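Local coordinates for putative exonuclease (Eubacterium rectale, PDB 3L0A), which binds a zinc ion and, as a member of the PDDEXK nuclease clan, probably acts as a hydrolase, perhaps an exonuclease, at residues Y9-Q12 with E13-K16; G121-G125 with A126-I130. One frame throughout, in Å; residues are numbered along the deposited sequence.

Contact 1: residues Y9-Q12 with E13-K16; sequences YYSQ and EANK
Tyr9 meets the first turn of helix 12-17 through its backbone: Tyr9 O lies 3.2 Å from Ala14 CB and also accepts a hydrogen bond from Lys129 NZ. Its ring sets an edge over the face of the next aromatic, with Tyr9 CD2 3.5 Å above the plane of the Tyr10 ring, over its centre. Lys129, on strand 126-136, lies against the Tyr9 ring in a cation-pi contact. Ser11 is the N-cap. With OG held between its backbone N and carbonyl carbon, chi1 of 61° brings Ser11 OG to Ala14 N, from which it accepts a hydrogen bond at 3.0 Å, while the same oxygen is also hydrogen-bonded to Asn8 O. The Glu13 chain bends at chi2 to bring its OE2 to 3.3 Å from Ser11 CB, a van der Waals approach that places the carboxylate beside the cap. Ser11 O then opens the regular helical pattern by accepting from Asn15 N at 3.0 Å, and Gln12 O continues it, accepting from Lys16 N at 3.1 Å together with a weak bond from Asn15 N. The Gln12 side chain is bent at chi2, and a water at 2.8 Å donates to its OE1; this water is also held, weakly, by ND2 of Asn15. The other end of the Asn15 amide, OD1, accepts from Lys129. Ser11 OG thus supplies a side-chain acceptor to Ala14 N, as an N-cap does in the first turn of a helix, and the carboxylate of Glu13 at the amino-terminal end is likely to interact favourably with the helix dipole.

Contact 2: residues G121-G125 with A126-I130; sequences GELFG and AKWKI
Leu123 and Trp128 pack together on one face of a tight beta hairpin, in which strands 114-123 and 126-136 are joined by a two-residue turn, Phe124-Gly125, with backbone angles near type I'. Both side chains leave the sheet on the same side, that of Ala126, toward helix 170-185. The indole lies with CG anti to its own carbonyl carbon (chi1 -71°), which swings the pyrrole edge back across the hairpin to the end of the partner strand. There Leu123 CB rests 3.6 Å from Trp128 CD1, and the CD1 methyl of the leucine covers one face of the indole; the other methyl, CD2, lies over the ring of Phe124, so the leucine is wedged between two aromatics. The indole also touches Val176 and Met225. On the reverse face Glu122 and Lys127 form a non-hydrogen-bonded pair, the lysine reaching for a long, weak ion pair with Glu17. Gly121 lies opposite Trp128 in a hydrogen-bonded pair, with Trp128 N donating to Gly121 O at 2.8 Å, and Lys127 CA adds a CA-H...O contact to that oxygen at 3.1 Å. The two short strand segments run at 127° to each other, a strong twist. Replacing Trp128 by an alanine would probably strip the indole from Leu123 CB and CD1, open a gap beside Val176 and Met225, and leave Leu123 O with Ala126 N alone of its two donors. That carbonyl is gripped from opposite faces of its plane: Ala126 N closes the turn onto Leu123 O at 3.2 Å, while Trp128 NE1 reaches the same Leu123 O at 3.1 Å, with the oxygen lying 15° out of the indole plane.

Contact 1 comes first along the chain, at the start of helix 12-17, and contact 2 follows more than a hundred residues later in the hairpin of strands 114-123 and 126-136; their centres are 14 Å apart. The two meet directly through Lys129, whose NZ lies 2.9 Å from Tyr9 O, a probable hydrogen bond, and has Asn15 as its second partner; Tyr9 OH packs on the backbone of Ile130. Strand 19-20, just beyond helix 12-17, runs parallel to strand 126-136 in the mixed sheet. The amino-terminal segment is thereby fastened to the sheet of the PDDEXK-like domain, away from the four-cysteine zinc site.

Contact 1: residues Y9-Q12 with E13-K16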
loop_
_atom_site.group_PDB
_atom_site.type_symbol
_atom_site.label_atom_id
_atom_site.label_comp_id
_atom_site.label_asym_id
_atom_site.label_seq_id
_atom_site.Cartn_x
_atom_site.Cartn_y
_atom_site.Cartn_z
ATOM N N TYR A 9 -35.787 -3.728 11.224
ATOM C CA TYR A 9 -34.747 -4.561 11.853
ATOM C C TYR A 9 -33.555 -3.756 12.375
ATOM O O TYR A 9 -33.028 -4.046 13.449
ATOM C CB TYR A 9 -34.206 -5.586 10.865
ATOM C CG TYR A 9 -33.219 -6.542 11.463
ATOM C CD1 TYR A 9 -33.636 -7.638 12.162
ATOM C CD2 TYR A 9 -31.875 -6.372 11.295
ATOM C CE1 TYR A 9 -32.729 -8.536 12.703
ATOM C CE2 TYR A 9 -30.941 -7.277 11.834
ATOM C CZ TYR A 9 -31.378 -8.351 12.541
ATOM O OH TYR A 9 -30.472 -9.240 13.092
ATOM N N TYR A 10 -33.132 -2.770 11.593
ATOM C CA TYR A 10 -31.936 -1.984 11.905
ATOM C C TYR A 10 -32.297 -0.685 12.628
ATOM O O TYR A 10 -31.434 0.151 12.853
ATOM C CB TYR A 10 -31.129 -1.681 10.623
ATOM C CG TYR A 10 -30.559 -2.909 9.882
ATOM C CD1 TYR A 10 -29.539 -3.673 10.431
ATOM C CD2 TYR A 10 -31.051 -3.287 8.627
ATOM C CE1 TYR A 10 -29.020 -4.795 9.745
ATOM C CE2 TYR A 10 -30.535 -4.396 7.937
ATOM C CZ TYR A 10 -29.531 -5.139 8.497
ATOM O OH TYR A 10 -29.044 -6.245 7.818
ATOM N N SER A 11 -33.556 -0.537 13.045
ATOM C CA SER A 11 -34.006 0.711 13.646
ATOM C C SER A 11 -33.327 0.950 14.979
ATOM O O SER A 11 -32.822 0.023 15.601
ATOM C CB SER A 11 -35.530 0.733 13.801
ATOM O OG SER A 11 -36.041 -0.307 14.643
ATOM N N GLN A 12 -33.309 2.213 15.397
ATOM C CA GLN A 12 -32.761 2.600 16.705
ATOM C C GLN A 12 -33.422 1.838 17.835
ATOM O O GLN A 12 -32.717 1.333 18.704
ATOM C CB GLN A 12 -32.918 4.114 16.952
ATOM C CG GLN A 12 -32.064 4.981 16.022
ATOM C CD GLN A 12 -30.577 4.801 16.278
ATOM O OE1 GLN A 12 -29.895 4.010 15.593
ATOM N NE2 GLN A 12 -30.067 5.512 17.292
ATOM N N GLU A 13 -34.760 1.759 17.806
ATOM C CA GLU A 13 -35.532 0.993 18.809
ATOM C C GLU A 13 -35.383 -0.515 18.644
ATOM O O GLU A 13 -35.474 -1.241 19.628
ATOM C CB GLU A 13 -37.045 1.386 18.905
ATOM C CG GLU A 13 -37.842 1.575 17.572
ATOM C CD GLU A 13 -37.549 2.943 16.856
ATOM O OE1 GLU A 13 -37.833 4.020 17.451
ATOM O OE2 GLU A 13 -37.023 2.943 15.711
ATOM N N ALA A 14 -35.152 -1.000 17.429
ATOM C CA ALA A 14 -34.855 -2.425 17.271
ATOM C C ALA A 14 -33.516 -2.755 17.970
ATOM O O ALA A 14 -33.374 -3.808 18.597
ATOM C CB ALA A 14 -34.834 -2.823 15.813
ATOM N N ASN A 15 -32.562 -1.834 17.909
ATOM C CA ASN A 15 -31.221 -2.070 18.473
ATOM C C ASN A 15 -31.088 -1.863 19.964
ATOM O O ASN A 15 -30.150 -2.382 20.557
ATOM C CB ASN A 15 -30.164 -1.204 17.771
ATOM C CG ASN A 15 -29.824 -1.718 16.406
ATOM O OD1 ASN A 15 -29.564 -2.912 16.225
ATOM N ND2 ASN A 15 -29.834 -0.828 15.424
ATOM N N LYS A 16 -31.997 -1.096 20.561
ATOM C CA LYS A 16 -32.028 -0.938 22.003
ATOM C C LYS A 16 -32.603 -2.196 22.643
ATOM O O LYS A 16 -32.059 -2.698 23.622
ATOM C CB LYS A 16 -32.817 0.321 22.401
ATOM C CG LYS A 16 -32.036 1.645 22.142
ATOM C CD LYS A 16 -32.583 2.879 22.928
ATOM C CE LYS A 16 -31.468 3.924 23.143
ATOM N NZ LYS A 16 -31.932 5.350 23.269
HETATM O O HOH W 1 -28.861 1.840 16.953
#

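Contact 2: residues G121-G125 with A126-I130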
loop_
_atom_site.group_PDB
_atom_site.type_symbol
_atom_site.label_atom_id
_atom_site.label_comp_id
_atom_site.label_asym_id
_atom_site.label_seq_id
_atom_site.Cartn_x
_atom_site.Cartn_y
_atom_site.Cartn_z
ATOM N N GLY A 121 -34.155 -14.404 20.065
ATOM C CA GLY A 121 -33.796 -15.258 21.206
ATOM C C GLY A 121 -33.298 -14.570 22.466
ATOM O O GLY A 121 -33.316 -13.347 22.583
ATOM N N GLU A 122 -32.872 -15.395 23.419
ATOM C CA GLU A 122 -32.383 -14.949 24.735
ATOM C C GLU A 122 -31.022 -15.599 24.934
ATOM O O GLU A 122 -30.879 -16.801 24.737
ATOM C CB GLU A 122 -33.340 -15.384 25.863
ATOM C CG GLU A 122 -32.787 -15.263 27.322
ATOM C CD GLU A 122 -33.463 -14.169 28.159
ATOM O OE1 GLU A 122 -34.591 -14.393 28.645
ATOM O OE2 GLU A 122 -32.853 -13.097 28.348
ATOM N N LEU A 123 -30.018 -14.808 25.318
ATOM C CA LEU A 123 -28.660 -15.325 25.577
ATOM C C LEU A 123 -27.907 -14.458 26.556
ATOM O O LEU A 123 -27.796 -13.245 26.365
ATOM C CB LEU A 123 -27.799 -15.333 24.314
ATOM C CG LEU A 123 -27.607 -16.603 23.511
ATOM C CD1 LEU A 123 -26.537 -16.300 22.488
ATOM C CD2 LEU A 123 -27.237 -17.808 24.373
ATOM N N PHE A 124 -27.347 -15.090 27.576
ATOM C CA PHE A 124 -26.392 -14.437 28.451
ATOM C C PHE A 124 -26.860 -13.083 28.996
ATOM O O PHE A 124 -26.015 -12.199 29.230
ATOM C CB PHE A 124 -25.058 -14.204 27.720
ATOM C CG PHE A 124 -24.500 -15.406 27.024
ATOM C CD1 PHE A 124 -24.538 -16.658 27.604
ATOM C CD2 PHE A 124 -23.861 -15.261 25.796
ATOM C CE1 PHE A 124 -24.003 -17.762 26.950
ATOM C CE2 PHE A 124 -23.316 -16.334 25.153
ATOM C CZ PHE A 124 -23.387 -17.591 25.728
ATOM N N GLY A 125 -28.167 -12.891 29.177
ATOM C CA GLY A 125 -28.672 -11.652 29.803
ATOM C C GLY A 125 -29.661 -10.842 28.974
ATOM O O GLY A 125 -30.592 -10.268 29.517
ATOM N N ALA A 126 -29.498 -10.812 27.660
ATOM C CA ALA A 126 -30.372 -9.984 26.812
ATOM C C ALA A 126 -31.186 -10.811 25.820
ATOM O O ALA A 126 -30.921 -11.999 25.596
ATOM C CB ALA A 126 -29.538 -8.915 26.040
ATOM N N LYS A 127 -32.169 -10.146 25.221
ATOM C CA LYS A 127 -32.796 -10.622 24.004
ATOM C C LYS A 127 -31.798 -10.335 22.867
ATOM O O LYS A 127 -31.075 -9.338 22.932
ATOM C CB LYS A 127 -34.101 -9.859 23.746
ATOM C CG LYS A 127 -35.093 -9.840 24.889
ATOM C CD LYS A 127 -36.394 -9.102 24.518
ATOM C CE LYS A 127 -37.427 -10.041 23.876
ATOM N NZ LYS A 127 -38.787 -9.412 23.687
ATOM N N TRP A 128 -31.753 -11.196 21.843
ATOM C CA TRP A 128 -30.924 -10.990 20.638
ATOM C C TRP A 128 -31.763 -11.043 19.358
ATOM O O TRP A 128 -32.884 -11.528 19.378
ATOM C CB TRP A 128 -29.854 -12.073 20.522
ATOM C CG TRP A 128 -28.739 -12.006 21.525
ATOM C CD1 TRP A 128 -28.841 -12.178 22.876
ATOM C CD2 TRP A 128 -27.349 -11.801 21.251
ATOM N NE1 TRP A 128 -27.609 -12.067 23.467
ATOM C CE2 TRP A 128 -26.669 -11.836 22.500
ATOM C CE3 TRP A 128 -26.614 -11.564 20.080
ATOM C CZ2 TRP A 128 -25.273 -11.643 22.616
ATOM C CZ3 TRP A 128 -25.213 -11.362 20.183
ATOM C CH2 TRP A 128 -24.563 -11.411 21.448
ATOM N N LYS A 129 -31.206 -10.554 18.248
ATOM C CA LYS A 129 -31.821 -10.712 16.924
ATOM C C LYS A 129 -30.783 -11.169 15.913
ATOM O O LYS A 129 -29.631 -10.834 16.037
ATOM C CB LYS A 129 -32.420 -9.404 16.422
ATOM C CG LYS A 129 -31.496 -8.198 16.464
ATOM C CD LYS A 129 -32.261 -6.971 15.965
ATOM C CE LYS A 129 -31.497 -5.639 16.115
ATOM N NZ LYS A 129 -30.807 -5.225 14.857
ATOM N N ILE A 130 -31.221 -11.953 14.933
ATOM C CA ILE A 130 -30.379 -12.355 13.793
ATOM C C ILE A 130 -31.181 -12.220 12.504
ATOM O O ILE A 130 -32.423 -12.214 12.527
ATOM C CB ILE A 130 -29.853 -13.807 13.931
ATOM C CG1 ILE A 130 -31.023 -14.801 13.991
ATOM C CG2 ILE A 130 -28.957 -13.963 15.199
ATOM C CD1 ILE A 130 -30.718 -16.152 13.332
#